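Local coordinates for putative metal binding protein (Coccidioides immitis, PDB 3CVG), which probably binds a metal or another small ligand, as periplasmic-binding-protein relatives do, and carries calcium in the crystal, at residues Ser97-Leu109 with Lys273-Arg285. Numbering follows the deposited sequence.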
ATOM      1  N   SER A  97      17.776   4.181 -13.462  1.00 36.94           N
ATOM      2  CA  SER A  97      18.409   3.569 -12.306  1.00 36.92           C
ATOM      3  C   SER A  97      18.996   4.742 -11.529  1.00 36.49           C
ATOM      4  O   SER A  97      19.578   5.647 -12.118  1.00 38.51           O
ATOM      5  CB  SER A  97      19.527   2.623 -12.741  1.00 35.99           C
ATOM      6  OG  SER A  97      20.129   1.988 -11.625  1.00 38.46           O
ATOM      7  N   PRO A  98      18.844   4.751 -10.198  1.00 37.10           N
ATOM      8  CA  PRO A  98      18.166   3.748  -9.374  1.00 35.69           C
ATOM      9  C   PRO A  98      16.767   4.214  -9.001  1.00 34.80           C
ATOM     10  O   PRO A  98      16.330   5.297  -9.410  1.00 33.84           O
ATOM     11  CB  PRO A  98      19.061   3.674  -8.153  1.00 35.66           C
ATOM     12  CG  PRO A  98      19.360   5.138  -7.929  1.00 36.23           C
ATOM     13  CD  PRO A  98      19.647   5.655  -9.349  1.00 38.10           C
ATOM     14  N   SER A  99      16.069   3.388  -8.227  1.00 33.46           N
ATOM     15  CA  SER A  99      14.733   3.734  -7.759  1.00 32.55           C
ATOM     16  C   SER A  99      14.986   4.606  -6.537  1.00 31.63           C
ATOM     17  O   SER A  99      16.113   4.648  -6.037  1.00 30.50           O
ATOM     18  CB  SER A  99      13.957   2.486  -7.343  1.00 31.95           C
ATOM     19  OG  SER A  99      14.511   1.902  -6.180  1.00 33.84           O
ATOM     20  N   TYR A 100      13.953   5.290  -6.058  1.00 30.85           N
ATOM     21  CA  TYR A 100      14.086   6.166  -4.895  1.00 30.99           C
ATOM     22  C   TYR A 100      13.130   5.741  -3.780  1.00 30.10           C
ATOM     23  O   TYR A 100      11.915   5.712  -3.983  1.00 29.38           O
ATOM     24  CB  TYR A 100      13.784   7.612  -5.297  1.00 33.56           C
ATOM     25  CG  TYR A 100      14.672   8.140  -6.402  1.00 36.71           C
ATOM     26  CD1 TYR A 100      15.944   8.640  -6.124  1.00 39.16           C
ATOM     27  CD2 TYR A 100      14.251   8.115  -7.729  1.00 37.91           C
ATOM     28  CE1 TYR A 100      16.776   9.102  -7.144  1.00 40.49           C
ATOM     29  CE2 TYR A 100      15.073   8.571  -8.756  1.00 39.41           C
ATOM     30  CZ  TYR A 100      16.332   9.064  -8.455  1.00 40.68           C
ATOM     31  OH  TYR A 100      17.154   9.509  -9.463  1.00 42.87           O
ATOM     32  N   TYR A 101      13.677   5.407  -2.613  1.00 27.11           N
ATOM     33  CA  TYR A 101      12.852   5.001  -1.477  1.00 26.85           C
ATOM     34  C   TYR A 101      12.111   6.258  -1.031  1.00 27.44           C
ATOM     35  O   TYR A 101      12.736   7.216  -0.586  1.00 26.95           O
ATOM     36  CB  TYR A 101      13.732   4.485  -0.330  1.00 26.06           C
ATOM     37  CG  TYR A 101      13.084   3.424   0.545  1.00 26.21           C
ATOM     38  CD1 TYR A 101      11.725   3.490   0.885  1.00 27.17           C
ATOM     39  CD2 TYR A 101      13.836   2.366   1.061  1.00 25.04           C
ATOM     40  CE1 TYR A 101      11.136   2.520   1.712  1.00 24.33           C
ATOM     41  CE2 TYR A 101      13.259   1.400   1.888  1.00 25.13           C
ATOM     42  CZ  TYR A 101      11.909   1.483   2.211  1.00 26.32           C
ATOM     43  OH  TYR A 101      11.334   0.515   3.016  1.00 22.96           O
ATOM     44  N   ALA A 102      10.785   6.249  -1.145  1.00 27.08           N
ATOM     45  CA  ALA A 102       9.962   7.413  -0.795  1.00 26.83           C
ATOM     46  C   ALA A 102       9.402   7.428   0.628  1.00 26.18           C
ATOM     47  O   ALA A 102       9.560   8.411   1.356  1.00 26.72           O
ATOM     48  CB  ALA A 102       8.815   7.543  -1.792  1.00 26.15           C
ATOM     49  N   PHE A 103       8.717   6.357   1.010  1.00 25.60           N
ATOM     50  CA  PHE A 103       8.151   6.273   2.345  1.00 25.32           C
ATOM     51  C   PHE A 103       7.793   4.836   2.694  1.00 25.25           C
ATOM     52  O   PHE A 103       7.897   3.940   1.855  1.00 25.74           O
ATOM     53  CB  PHE A 103       6.928   7.201   2.474  1.00 25.19           C
ATOM     54  CG  PHE A 103       5.789   6.863   1.551  1.00 23.64           C
ATOM     55  CD1 PHE A 103       4.840   5.907   1.909  1.00 24.16           C
ATOM     56  CD2 PHE A 103       5.655   7.512   0.326  1.00 25.21           C
ATOM     57  CE1 PHE A 103       3.780   5.606   1.064  1.00 21.71           C
ATOM     58  CE2 PHE A 103       4.594   7.216  -0.529  1.00 23.84           C
ATOM     59  CZ  PHE A 103       3.656   6.261  -0.156  1.00 23.85           C
ATOM     60  N   ARG A 104       7.393   4.620   3.943  1.00 24.57           N
ATOM     61  CA  ARG A 104       7.037   3.285   4.407  1.00 23.71           C
ATOM     62  C   ARG A 104       5.597   3.219   4.916  1.00 23.87           C
ATOM     63  O   ARG A 104       5.215   3.925   5.856  1.00 21.69           O
ATOM     64  CB  ARG A 104       8.018   2.834   5.502  1.00 23.72           C
ATOM     65  CG  ARG A 104       9.428   2.487   4.971  1.00 23.88           C
ATOM     66  CD  ARG A 104      10.461   2.227   6.090  1.00 25.59           C
ATOM     67  NE  ARG A 104      10.832   3.456   6.802  1.00 25.05           N
ATOM     68  CZ  ARG A 104      11.764   3.531   7.752  1.00 25.98           C
ATOM     69  NH1 ARG A 104      12.441   2.451   8.127  1.00 24.15           N
ATOM     70  NH2 ARG A 104      12.020   4.695   8.339  1.00 25.10           N
ATOM     71  N   ASP A 105       4.801   2.375   4.266  1.00 23.13           N
ATOM     72  CA  ASP A 105       3.411   2.171   4.645  1.00 22.37           C
ATOM     73  C   ASP A 105       3.388   0.865   5.435  1.00 22.24           C
ATOM     74  O   ASP A 105       4.396   0.157   5.493  1.00 21.49           O
ATOM     75  CB  ASP A 105       2.538   2.083   3.388  1.00 20.84           C
ATOM     76  CG  ASP A 105       1.063   1.867   3.707  1.00 25.07           C
ATOM     77  OD1 ASP A 105       0.615   2.261   4.806  1.00 21.98           O
ATOM     78  OD2 ASP A 105       0.347   1.319   2.841  1.00 26.80           O
ATOM     79  N   HIS A 106       2.260   0.538   6.053  1.00 22.42           N
ATOM     80  CA  HIS A 106       2.197  -0.683   6.844  1.00 21.22           C
ATOM     81  C   HIS A 106       0.886  -1.445   6.678  1.00 22.02           C
ATOM     82  O   HIS A 106      -0.189  -0.851   6.633  1.00 20.85           O
ATOM     83  CB  HIS A 106       2.412  -0.358   8.328  1.00 22.22           C
ATOM     84  CG  HIS A 106       3.609   0.510   8.587  1.00 25.07           C
ATOM     85  ND1 HIS A 106       3.570   1.884   8.483  1.00 24.60           N
ATOM     86  CD2 HIS A 106       4.896   0.191   8.876  1.00 22.87           C
ATOM     87  CE1 HIS A 106       4.777   2.375   8.696  1.00 25.56           C
ATOM     88  NE2 HIS A 106       5.600   1.369   8.935  1.00 26.24           N
ATOM     89  N   PHE A 107       0.993  -2.766   6.564  1.00 21.08           N
ATOM     90  CA  PHE A 107      -0.180  -3.629   6.444  1.00 21.44           C
ATOM     91  C   PHE A 107      -0.519  -4.096   7.865  1.00 20.23           C
ATOM     92  O   PHE A 107       0.308  -3.988   8.776  1.00 19.89           O
ATOM     93  CB  PHE A 107       0.141  -4.868   5.588  1.00 19.13           C
ATOM     94  CG  PHE A 107       0.268  -4.590   4.105  1.00 21.06           C
ATOM     95  CD1 PHE A 107      -0.844  -4.236   3.349  1.00 17.92           C
ATOM     96  CD2 PHE A 107       1.500  -4.723   3.461  1.00 21.59           C
ATOM     97  CE1 PHE A 107      -0.739  -4.025   1.967  1.00 21.52           C
ATOM     98  CE2 PHE A 107       1.618  -4.512   2.083  1.00 20.34           C
ATOM     99  CZ  PHE A 107       0.494  -4.163   1.335  1.00 21.56           C
HETATM  100  N   MSE A 108      -1.733  -4.598   8.060  1.00 20.59           N
HETATM  101  CA  MSE A 108      -2.125  -5.130   9.358  1.00 20.55           C
HETATM  102  C   MSE A 108      -3.131  -6.265   9.204  1.00 19.79           C
HETATM  103  O   MSE A 108      -3.926  -6.284   8.255  1.00 18.93           O
HETATM  104  CB  MSE A 108      -2.697  -4.037  10.286  1.00 26.23           C
HETATM  105  CG  MSE A 108      -3.441  -2.876   9.624  1.00 33.60           C
HETATM  106 SE   MSE A 108      -3.908  -1.452  10.929  1.00 48.11          SE
HETATM  107  CE  MSE A 108      -5.471  -2.248  11.737  1.00 39.57           C
ATOM    108  N   LEU A 109      -3.054  -7.235  10.111  1.00 17.75           N
ATOM    109  CA  LEU A 109      -3.991  -8.352  10.118  1.00 18.11           C
ATOM    110  C   LEU A 109      -4.976  -8.020  11.225  1.00 18.75           C
ATOM    111  O   LEU A 109      -4.582  -7.824  12.377  1.00 19.25           O
ATOM    112  CB  LEU A 109      -3.289  -9.667  10.445  1.00 17.96           C
ATOM    113  CG  LEU A 109      -4.229 -10.867  10.586  1.00 18.67           C
ATOM    114  CD1 LEU A 109      -4.904 -11.163   9.237  1.00 15.97           C
ATOM    115  CD2 LEU A 109      -3.443 -12.070  11.085  1.00 21.24           C
ATOM    116  N   LYS A 273      -3.644  11.675   9.313  1.00 34.95           N
ATOM    117  CA  LYS A 273      -5.005  11.224   9.061  1.00 34.67           C
ATOM    118  C   LYS A 273      -5.571  10.768  10.397  1.00 33.65           C
ATOM    119  O   LYS A 273      -4.985   9.930  11.087  1.00 31.63           O
ATOM    120  CB  LYS A 273      -5.046  10.082   8.042  1.00 36.76           C
ATOM    121  CG  LYS A 273      -5.913  10.422   6.842  1.00 38.91           C
ATOM    122  CD  LYS A 273      -6.077   9.247   5.895  1.00 40.33           C
ATOM    123  CE  LYS A 273      -6.388   9.729   4.483  1.00 39.33           C
ATOM    124  NZ  LYS A 273      -7.572  10.638   4.422  1.00 41.76           N
ATOM    125  N   ASP A 274      -6.716  11.336  10.756  1.00 32.90           N
ATOM    126  CA  ASP A 274      -7.363  11.045  12.026  1.00 31.95           C
ATOM    127  C   ASP A 274      -6.393  11.360  13.157  1.00 30.63           C
ATOM    128  O   ASP A 274      -6.351  10.663  14.171  1.00 30.73           O
ATOM    129  CB  ASP A 274      -7.795   9.580  12.124  1.00 32.52           C
ATOM    130  CG  ASP A 274      -8.869   9.377  13.174  1.00 33.27           C
ATOM    131  OD1 ASP A 274      -9.049   8.244  13.669  1.00 35.72           O
ATOM    132  OD2 ASP A 274      -9.548  10.373  13.495  1.00 32.45           O
ATOM    133  N   GLY A 275      -5.600  12.410  12.964  1.00 31.34           N
ATOM    134  CA  GLY A 275      -4.642  12.823  13.976  1.00 33.29           C
ATOM    135  C   GLY A 275      -3.429  11.927  14.170  1.00 33.62           C
ATOM    136  O   GLY A 275      -2.747  12.025  15.190  1.00 35.95           O
ATOM    137  N   GLN A 276      -3.148  11.059  13.204  1.00 33.16           N
ATOM    138  CA  GLN A 276      -2.000  10.158  13.308  1.00 33.37           C
ATOM    139  C   GLN A 276      -1.099  10.296  12.090  1.00 31.69           C
ATOM    140  O   GLN A 276      -1.581  10.535  10.982  1.00 31.07           O
ATOM    141  CB  GLN A 276      -2.459   8.693  13.384  1.00 33.84           C
ATOM    142  CG  GLN A 276      -3.306   8.321  14.586  1.00 37.87           C
ATOM    143  CD  GLN A 276      -2.560   8.458  15.889  1.00 40.13           C
ATOM    144  OE1 GLN A 276      -1.400   8.055  16.002  1.00 43.17           O
ATOM    145  NE2 GLN A 276      -3.225   9.014  16.892  1.00 41.79           N
ATOM    146  N   GLN A 277       0.208  10.143  12.290  1.00 31.37           N
ATOM    147  CA  GLN A 277       1.129  10.205  11.161  1.00 30.58           C
ATOM    148  C   GLN A 277       0.768   8.973  10.347  1.00 29.08           C
ATOM    149  O   GLN A 277       0.814   7.855  10.861  1.00 30.46           O
ATOM    150  CB  GLN A 277       2.587  10.105  11.616  1.00 30.43           C
ATOM    151  CG  GLN A 277       3.572  10.067  10.446  1.00 32.64           C
ATOM    152  CD  GLN A 277       5.023   9.991  10.895  1.00 35.55           C
ATOM    153  OE1 GLN A 277       5.430   9.045  11.561  1.00 37.30           O
ATOM    154  NE2 GLN A 277       5.807  10.994  10.526  1.00 37.30           N
ATOM    155  N   LEU A 278       0.402   9.173   9.091  1.00 29.37           N
ATOM    156  CA  LEU A 278       0.004   8.061   8.238  1.00 29.36           C
ATOM    157  C   LEU A 278       1.140   7.127   7.834  1.00 29.71           C
ATOM    158  O   LEU A 278       1.067   5.918   8.058  1.00 27.85           O
ATOM    159  CB  LEU A 278      -0.686   8.594   6.982  1.00 29.71           C
ATOM    160  CG  LEU A 278      -1.116   7.544   5.957  1.00 31.62           C
ATOM    161  CD1 LEU A 278      -1.952   6.467   6.633  1.00 30.44           C
ATOM    162  CD2 LEU A 278      -1.889   8.220   4.845  1.00 31.71           C
ATOM    163  N   TYR A 279       2.188   7.697   7.244  1.00 28.04           N
ATOM    164  CA  TYR A 279       3.332   6.926   6.774  1.00 26.50           C
ATOM    165  C   TYR A 279       4.628   7.259   7.508  1.00 27.64           C
ATOM    166  O   TYR A 279       4.783   8.349   8.064  1.00 28.21           O
ATOM    167  CB  TYR A 279       3.574   7.192   5.287  1.00 26.30           C
ATOM    168  CG  TYR A 279       2.390   7.002   4.375  1.00 26.81           C
ATOM    169  CD1 TYR A 279       1.865   8.077   3.655  1.00 28.12           C
ATOM    170  CD2 TYR A 279       1.820   5.746   4.187  1.00 26.07           C
ATOM    171  CE1 TYR A 279       0.808   7.903   2.765  1.00 27.97           C
ATOM    172  CE2 TYR A 279       0.758   5.559   3.296  1.00 26.91           C
ATOM    173  CZ  TYR A 279       0.259   6.642   2.590  1.00 27.58           C
ATOM    174  OH  TYR A 279      -0.771   6.470   1.691  1.00 26.54           O
ATOM    175  N   SER A 280       5.564   6.317   7.498  1.00 26.85           N
ATOM    176  CA  SER A 280       6.856   6.543   8.123  1.00 26.78           C
ATOM    177  C   SER A 280       7.796   7.058   7.042  1.00 27.45           C
ATOM    178  O   SER A 280       7.669   6.699   5.868  1.00 26.79           O
ATOM    179  CB  SER A 280       7.426   5.251   8.713  1.00 28.02           C
ATOM    180  OG  SER A 280       6.695   4.835   9.850  1.00 29.99           O
ATOM    181  N   PRO A 281       8.737   7.933   7.417  1.00 26.69           N
ATOM    182  CA  PRO A 281       9.682   8.469   6.437  1.00 26.98           C
ATOM    183  C   PRO A 281      10.543   7.326   5.904  1.00 24.84           C
ATOM    184  O   PRO A 281      10.632   6.267   6.526  1.00 24.14           O
ATOM    185  CB  PRO A 281      10.499   9.468   7.260  1.00 25.53           C
ATOM    186  CG  PRO A 281       9.508   9.924   8.298  1.00 28.18           C
ATOM    187  CD  PRO A 281       8.853   8.638   8.706  1.00 26.56           C
ATOM    188  N   ALA A 282      11.166   7.533   4.754  1.00 25.51           N
ATOM    189  CA  ALA A 282      12.037   6.508   4.186  1.00 25.24           C
ATOM    190  C   ALA A 282      13.179   6.282   5.171  1.00 25.49           C
ATOM    191  O   ALA A 282      13.485   7.157   5.973  1.00 25.00           O
ATOM    192  CB  ALA A 282      12.587   6.969   2.849  1.00 24.00           C
ATOM    193  N   PRO A 283      13.821   5.103   5.129  1.00 25.17           N
ATOM    194  CA  PRO A 283      14.930   4.822   6.048  1.00 26.69           C
ATOM    195  C   PRO A 283      16.096   5.801   5.862  1.00 27.27           C
ATOM    196  O   PRO A 283      16.289   6.343   4.778  1.00 26.58           O
ATOM    197  CB  PRO A 283      15.329   3.387   5.686  1.00 26.54           C
ATOM    198  CG  PRO A 283      14.063   2.801   5.106  1.00 25.56           C
ATOM    199  CD  PRO A 283      13.533   3.936   4.276  1.00 25.31           C
ATOM    200  N   TYR A 284      16.860   6.023   6.929  1.00 30.89           N
ATOM    201  CA  TYR A 284      18.017   6.919   6.889  1.00 34.18           C
ATOM    202  C   TYR A 284      18.949   6.567   5.733  1.00 35.75           C
ATOM    203  O   TYR A 284      19.256   5.400   5.507  1.00 34.96           O
ATOM    204  CB  TYR A 284      18.810   6.822   8.197  1.00 35.56           C
ATOM    205  CG  TYR A 284      20.094   7.633   8.202  1.00 37.10           C
ATOM    206  CD1 TYR A 284      20.115   8.940   8.688  1.00 38.58           C
ATOM    207  CD2 TYR A 284      21.283   7.094   7.706  1.00 36.83           C
ATOM    208  CE1 TYR A 284      21.291   9.692   8.680  1.00 39.42           C
ATOM    209  CE2 TYR A 284      22.457   7.834   7.691  1.00 38.75           C
ATOM    210  CZ  TYR A 284      22.455   9.128   8.180  1.00 40.10           C
ATOM    211  OH  TYR A 284      23.613   9.866   8.159  1.00 41.96           O
ATOM    212  N   ARG A 285      19.403   7.586   5.013  1.00 39.49           N
ATOM    213  CA  ARG A 285      20.317   7.397   3.890  1.00 43.28           C
ATOM    214  C   ARG A 285      21.203   8.638   3.771  1.00 44.59           C
ATOM    215  O   ARG A 285      21.022   9.561   4.593  1.00 46.07           O
ATOM    216  CB  ARG A 285      19.527   7.181   2.594  1.00 43.16           C
ATOM    217  CG  ARG A 285      20.379   6.857   1.370  1.00 45.33           C
ATOM    218  CD  ARG A 285      19.489   6.587   0.156  1.00 45.48           C
ATOM    219  NE  ARG A 285      20.241   6.427  -1.089  1.00 46.85           N
ATOM    220  CZ  ARG A 285      21.091   5.436  -1.342  1.00 47.79           C
ATOM    221  NH1 ARG A 285      21.317   4.496  -0.435  1.00 48.44           N
ATOM    222  NH2 ARG A 285      21.713   5.379  -2.512  1.00 49.31           N
TER
HETATM  223  O   HOH W   1       1.245   3.323   7.048  1.00 24.46           O
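The carbonyl oxygen of P281 is gripped by two nitrogens of R104: NE and NH2 each hydrogen-bond P281 O at 2.8 Å, near the guanidinium plane, both bonds bent because they share one oxygen. Arginine suits the place because its chain, bent at chi3 (-71°), turns this side-on pair of donors back onto the neighbouring strand. Over one guanidinium face lies CG of P283, 3.4 Å from R104 NH1. The same proline sets CD squarely over the Y101 ring, 3.4 Å from the ring centroid, a CH-pi contact.

Between the strands, R104 and S280 form an antiparallel hydrogen-bonded pair, R104 N to S280 O at 2.8 Å and S280 N to R104 O at 2.9 Å, both nearly straight. P281 has no N-H to give, but its carbonyl still serves as an acceptor. F103, at a classic bulge where it and A102 both face A237, lays its ring obliquely over Y279, planes 36° apart. Tyrosine suits because it offers flat faces to F103 and L278 and a hydroxyl to S32 OG.

D105, its CG anti to the backbone N (chi1 180°), stands at the edge of the Y279 ring. A water donates to D105 OD1 (2.6 Å) and L278 O (2.8 Å) and bonds H106 ND1. N227 uses both amide ends, OD1 to H106 NE2 and ND2 to S280 OG, so histidine and serine suit as polar partners. The buried carboxylate of D105, whose side chain is about 7 Å from a bound calcium ion, is probably stabilised as an anion by that water at OD1 and N235 ND2 at OD2.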